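Local structure of putative capsid protein of prophage (3BQW) at residues H91-M102 / R116-R127. The protein is probably a prophage major capsid protein, a coat subunit that would assemble with many copies of itself into the phage shell. Sequence-based numbering, arbitrary orientation.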
loop_
_atom_site.group_PDB
_atom_site.type_symbol
_atom_site.label_atom_id
_atom_site.label_comp_id
_atom_site.label_asym_id
_atom_site.label_seq_id
_atom_site.Cartn_x
_atom_site.Cartn_y
_atom_site.Cartn_z
ATOM N N HIS A 91 -13.279 -16.301 -1.268
ATOM C CA HIS A 91 -13.600 -16.725 -2.615
ATOM C C HIS A 91 -14.070 -18.163 -2.555
ATOM O O HIS A 91 -13.577 -18.942 -1.747
ATOM C CB HIS A 91 -12.356 -16.681 -3.507
ATOM C CG HIS A 91 -11.823 -15.303 -3.771
ATOM N ND1 HIS A 91 -11.993 -14.656 -4.979
ATOM C CD2 HIS A 91 -11.083 -14.471 -2.999
ATOM C CE1 HIS A 91 -11.397 -13.475 -4.922
ATOM N NE2 HIS A 91 -10.850 -13.336 -3.727
ATOM N N GLU A 92 -14.993 -18.509 -3.442
ATOM C CA GLU A 92 -15.398 -19.893 -3.650
ATOM C C GLU A 92 -14.301 -20.686 -4.393
ATOM O O GLU A 92 -13.602 -20.153 -5.277
ATOM C CB GLU A 92 -16.729 -19.958 -4.416
ATOM C CG GLU A 92 -17.122 -21.401 -4.818
ATOM C CD GLU A 92 -18.453 -21.509 -5.571
ATOM O OE1 GLU A 92 -19.176 -20.489 -5.671
ATOM O OE2 GLU A 92 -18.764 -22.627 -6.063
ATOM N N ILE A 93 -14.142 -21.947 -4.009
ATOM C CA ILE A 93 -13.218 -22.865 -4.668
ATOM C C ILE A 93 -14.045 -23.742 -5.591
ATOM O O ILE A 93 -14.684 -24.690 -5.149
ATOM C CB ILE A 93 -12.440 -23.721 -3.652
ATOM C CG1 ILE A 93 -11.737 -22.813 -2.622
ATOM C CG2 ILE A 93 -11.474 -24.697 -4.373
ATOM C CD1 ILE A 93 -10.627 -21.909 -3.168
ATOM N N ASP A 94 -14.068 -23.381 -6.869
ATOM C CA ASP A 94 -14.906 -24.042 -7.861
ATOM C C ASP A 94 -14.064 -24.973 -8.716
ATOM O O ASP A 94 -13.393 -24.527 -9.630
ATOM C CB ASP A 94 -15.574 -22.998 -8.756
ATOM C CG ASP A 94 -16.476 -23.617 -9.821
ATOM O OD1 ASP A 94 -16.417 -24.849 -10.096
ATOM O OD2 ASP A 94 -17.240 -22.836 -10.406
ATOM N N PRO A 95 -14.132 -26.282 -8.452
ATOM C CA PRO A 95 -13.263 -27.201 -9.201
ATOM C C PRO A 95 -13.646 -27.405 -10.655
ATOM O O PRO A 95 -12.931 -28.098 -11.369
ATOM C CB PRO A 95 -13.380 -28.514 -8.423
ATOM C CG PRO A 95 -14.706 -28.430 -7.742
ATOM C CD PRO A 95 -14.981 -26.988 -7.474
ATOM N N THR A 96 -14.739 -26.801 -11.107
ATOM C CA THR A 96 -15.092 -26.880 -12.511
ATOM C C THR A 96 -14.333 -25.853 -13.367
ATOM O O THR A 96 -14.462 -25.872 -14.577
ATOM C CB THR A 96 -16.623 -26.707 -12.720
ATOM O OG1 THR A 96 -16.948 -25.313 -12.670
ATOM N N LYS A 97 -13.570 -24.942 -12.756
ATOM C CA LYS A 97 -12.801 -23.964 -13.524
ATOM C C LYS A 97 -11.747 -24.661 -14.406
ATOM O O LYS A 97 -11.210 -25.704 -14.046
ATOM C CB LYS A 97 -12.075 -22.988 -12.591
ATOM C CG LYS A 97 -12.945 -22.039 -11.742
ATOM C CD LYS A 97 -13.774 -21.133 -12.600
ATOM C CE LYS A 97 -14.343 -19.953 -11.836
ATOM N NZ LYS A 97 -15.034 -19.007 -12.795
ATOM N N THR A 98 -11.446 -24.070 -15.555
ATOM C CA THR A 98 -10.249 -24.428 -16.326
ATOM C C THR A 98 -9.019 -23.822 -15.647
ATOM O O THR A 98 -8.968 -22.633 -15.400
ATOM C CB THR A 98 -10.357 -23.933 -17.757
ATOM O OG1 THR A 98 -11.633 -24.319 -18.263
ATOM C CG2 THR A 98 -9.245 -24.531 -18.647
ATOM N N ILE A 99 -8.056 -24.665 -15.301
ATOM C CA ILE A 99 -6.865 -24.228 -14.586
ATOM C C ILE A 99 -5.759 -23.938 -15.601
ATOM O O ILE A 99 -5.402 -24.787 -16.414
ATOM C CB ILE A 99 -6.409 -25.266 -13.528
ATOM C CG1 ILE A 99 -7.449 -25.352 -12.415
ATOM C CG2 ILE A 99 -5.057 -24.884 -12.948
ATOM C CD1 ILE A 99 -7.311 -26.588 -11.554
ATOM N N MET A 100 -5.267 -22.707 -15.570
ATOM C CA MET A 100 -4.197 -22.272 -16.448
ATOM C C MET A 100 -2.921 -22.882 -15.910
ATOM O O MET A 100 -2.614 -22.711 -14.735
ATOM C CB MET A 100 -4.103 -20.754 -16.426
ATOM C CG MET A 100 -3.213 -20.138 -17.483
ATOM S SD MET A 100 -3.071 -18.346 -17.266
ATOM C CE MET A 100 -4.794 -17.934 -17.426
ATOM N N ARG A 101 -2.216 -23.638 -16.715
ATOM C CA ARG A 101 -0.889 -24.010 -16.351
ATOM C C ARG A 101 0.217 -23.208 -16.948
ATOM O O ARG A 101 0.192 -22.769 -18.059
ATOM C CB ARG A 101 -0.633 -25.472 -16.507
ATOM C CG ARG A 101 -0.924 -25.963 -17.811
ATOM C CD ARG A 101 -0.027 -27.075 -18.174
ATOM N NE ARG A 101 -0.695 -27.881 -19.180
ATOM C CZ ARG A 101 -0.104 -28.361 -20.258
ATOM N NH1 ARG A 101 1.177 -28.120 -20.455
ATOM N NH2 ARG A 101 -0.792 -29.082 -21.131
ATOM N N MET A 102 1.216 -23.019 -16.138
ATOM C CA MET A 102 2.355 -22.268 -16.534
ATOM C C MET A 102 3.214 -23.103 -17.437
ATOM O O MET A 102 3.254 -24.292 -17.329
ATOM C CB MET A 102 3.071 -21.779 -15.298
ATOM C CG MET A 102 2.086 -21.473 -14.121
ATOM S SD MET A 102 0.629 -20.454 -14.457
ATOM C CE MET A 102 1.181 -19.060 -13.581
ATOM N N ARG A 116 -5.857 -29.996 -8.104
ATOM C CA ARG A 116 -6.647 -28.924 -8.665
ATOM C C ARG A 116 -7.283 -28.047 -7.591
ATOM O O ARG A 116 -7.339 -26.848 -7.754
ATOM C CB ARG A 116 -7.736 -29.481 -9.566
ATOM C CG ARG A 116 -7.224 -30.269 -10.763
ATOM C CD ARG A 116 -8.386 -30.949 -11.434
ATOM N NE ARG A 116 -9.334 -29.947 -11.901
ATOM C CZ ARG A 116 -9.184 -29.248 -13.019
ATOM N NH1 ARG A 116 -8.122 -29.459 -13.803
ATOM N NH2 ARG A 116 -10.092 -28.327 -13.356
ATOM N N ARG A 117 -7.784 -28.645 -6.513
ATOM C CA ARG A 117 -8.317 -27.851 -5.404
ATOM C C ARG A 117 -7.191 -26.993 -4.835
ATOM O O ARG A 117 -7.385 -25.805 -4.599
ATOM C CB ARG A 117 -8.965 -28.718 -4.312
ATOM C CG ARG A 117 -10.463 -29.010 -4.537
ATOM C CD ARG A 117 -11.060 -29.956 -3.464
ATOM N NE ARG A 117 -10.940 -29.395 -2.108
ATOM C CZ ARG A 117 -9.992 -29.702 -1.219
ATOM N NH1 ARG A 117 -9.076 -30.628 -1.479
ATOM N NH2 ARG A 117 -9.989 -29.111 -0.029
ATOM N N MET A 118 -6.014 -27.600 -4.669
ATOM C CA MET A 118 -4.839 -26.903 -4.142
ATOM C C MET A 118 -4.464 -25.710 -4.997
ATOM O O MET A 118 -4.146 -24.661 -4.467
ATOM C CB MET A 118 -3.609 -27.819 -4.077
ATOM C CG MET A 118 -3.715 -29.017 -3.157
ATOM S SD MET A 118 -3.866 -28.651 -1.429
ATOM C CE MET A 118 -3.183 -26.948 -1.394
ATOM N N ARG A 119 -4.467 -25.892 -6.315
ATOM C CA ARG A 119 -4.219 -24.793 -7.250
ATOM C C ARG A 119 -5.208 -23.654 -7.082
ATOM O O ARG A 119 -4.823 -22.486 -7.133
ATOM C CB ARG A 119 -4.292 -25.264 -8.700
ATOM C CG ARG A 119 -3.210 -26.237 -9.094
ATOM C CD ARG A 119 -1.822 -25.601 -9.099
ATOM N NE ARG A 119 -1.730 -24.388 -9.924
ATOM C CZ ARG A 119 -1.593 -24.370 -11.249
ATOM N NH1 ARG A 119 -1.580 -25.490 -11.954
ATOM N NH2 ARG A 119 -1.491 -23.216 -11.879
ATOM N N LEU A 120 -6.484 -23.982 -6.923
ATOM C CA LEU A 120 -7.517 -22.951 -6.742
ATOM C C LEU A 120 -7.400 -22.251 -5.403
ATOM O O LEU A 120 -7.591 -21.035 -5.328
ATOM C CB LEU A 120 -8.910 -23.546 -6.905
ATOM C CG LEU A 120 -9.207 -24.087 -8.310
ATOM C CD1 LEU A 120 -10.547 -24.772 -8.333
ATOM C CD2 LEU A 120 -9.139 -23.004 -9.332
ATOM N N ILE A 121 -7.073 -23.021 -4.356
ATOM C CA ILE A 121 -6.942 -22.499 -3.009
ATOM C C ILE A 121 -5.782 -21.515 -2.946
ATOM O O ILE A 121 -5.956 -20.378 -2.491
ATOM C CB ILE A 121 -6.768 -23.618 -1.957
ATOM C CG1 ILE A 121 -8.103 -24.350 -1.737
ATOM C CG2 ILE A 121 -6.247 -23.048 -0.633
ATOM C CD1 ILE A 121 -7.962 -25.715 -1.124
ATOM N N THR A 122 -4.626 -21.934 -3.451
ATOM C CA THR A 122 -3.422 -21.124 -3.423
ATOM C C THR A 122 -3.566 -19.916 -4.343
ATOM O O THR A 122 -3.088 -18.805 -4.023
ATOM C CB THR A 122 -2.177 -21.945 -3.821
ATOM O OG1 THR A 122 -2.400 -22.634 -5.058
ATOM C CG2 THR A 122 -1.800 -22.985 -2.719
ATOM N N GLY A 123 -4.235 -20.117 -5.482
ATOM C CA GLY A 123 -4.516 -19.008 -6.396
ATOM C C GLY A 123 -5.361 -17.926 -5.752
ATOM O O GLY A 123 -5.091 -16.736 -5.914
ATOM N N ASN A 124 -6.394 -18.334 -5.029
ATOM C CA ASN A 124 -7.275 -17.408 -4.324
ATOM C C ASN A 124 -6.614 -16.802 -3.099
ATOM O O ASN A 124 -6.851 -15.632 -2.781
ATOM C CB ASN A 124 -8.599 -18.069 -3.977
ATOM C CG ASN A 124 -9.513 -18.204 -5.193
ATOM O OD1 ASN A 124 -9.934 -17.216 -5.754
ATOM N ND2 ASN A 124 -9.793 -19.436 -5.611
ATOM N N MET A 125 -5.751 -17.554 -2.436
ATOM C CA MET A 125 -4.951 -16.997 -1.349
ATOM C C MET A 125 -4.075 -15.865 -1.847
ATOM O O MET A 125 -4.000 -14.819 -1.193
ATOM C CB MET A 125 -4.062 -18.069 -0.695
ATOM C CG MET A 125 -4.782 -19.040 0.257
ATOM S SD MET A 125 -3.699 -20.324 0.967
ATOM C CE MET A 125 -2.749 -19.230 2.002
ATOM N N ARG A 126 -3.396 -16.069 -2.983
ATOM C CA ARG A 126 -2.549 -15.030 -3.568
ATOM C C ARG A 126 -3.345 -13.772 -3.917
ATOM O O ARG A 126 -2.870 -12.668 -3.747
ATOM C CB ARG A 126 -1.795 -15.525 -4.821
ATOM C CG ARG A 126 -0.638 -16.486 -4.510
ATOM C CD ARG A 126 0.294 -16.728 -5.707
ATOM N NE ARG A 126 -0.387 -16.964 -6.988
ATOM C CZ ARG A 126 -0.830 -18.142 -7.419
ATOM N NH1 ARG A 126 -0.687 -19.245 -6.694
ATOM N NH2 ARG A 126 -1.433 -18.222 -8.598
ATOM N N ARG A 127 -4.548 -13.965 -4.423
ATOM C CA ARG A 127 -5.434 -12.870 -4.816
ATOM C C ARG A 127 -5.941 -12.114 -3.573
ATOM O O ARG A 127 -6.068 -10.893 -3.588
ATOM C CB ARG A 127 -6.565 -13.500 -5.630
ATOM C CG ARG A 127 -7.740 -12.667 -6.035
ATOM C CD ARG A 127 -8.692 -13.556 -6.901
ATOM N NE ARG A 127 -8.037 -13.936 -8.164
ATOM C CZ ARG A 127 -7.707 -15.172 -8.562
ATOM N NH1 ARG A 127 -7.984 -16.268 -7.845
ATOM N NH2 ARG A 127 -7.098 -15.317 -9.734
HETATM O O HOH W 1 -8.302 -27.579 -16.438
#
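Arg-119 NH2 donates to Met-100 O over 3.1 Å, a somewhat bent bond with an N-H...O angle of 139°, and the carbonyl oxygen sits tilted out of the guanidinium plane. Ile-99 CG2 lies over one face of that guanidinium, toward its rim, 3.7 Å from Arg-119 NH1; the same nitrogen makes a salt bridge to Glu-105. The other branch of Ile-99 serves Arg-116: its CD1 is centred over the guanidinium and also meets Arg-116 CB at 3.5 Å. A bend in the arginine chain (chi3 61°) folds the flat group back over this methyl. Arg-116 NH2 makes a weak though straight bond to Pro-95 O, at the edge of the guanidinium, while NH1 binds Leu-110 O and a water that also takes the N-H of Ile-99. The loop thus follows the first turns of helix 113-146, which, in a member of this coat-protein family, is consistent with the long spine helix of an HK97-like fold. At the far end of the contact, strand 90-92 pairs antiparallel with strand 327-338, bringing Ile-93 against the helix. There Ile-93 CG2 packs on Leu-120 CB (3.8 Å), and CD1 reaches on to Ile-121 CG1 (3.8 Å). Leu-120 CD1 lies against the start of the Asp-94 to Lys-97 type I turn, touching Asp-94 O and Pro-95 CA. Asp-94 OD1 takes the backbone N-H of Thr-96, an Asx turn within this turn, and Thr-96 OG1 donates to the same oxygen. Asn-124 then turns its amide to His-91, OD1 standing 3.3 Å from His-91 CG with ring and amide planes 29° apart. Arg-127 NH1 donates to that oxygen from above the carbonyl plane (3.0 Å to Asn-124 OD1), and the arginine's CD comes against His-91 CE1.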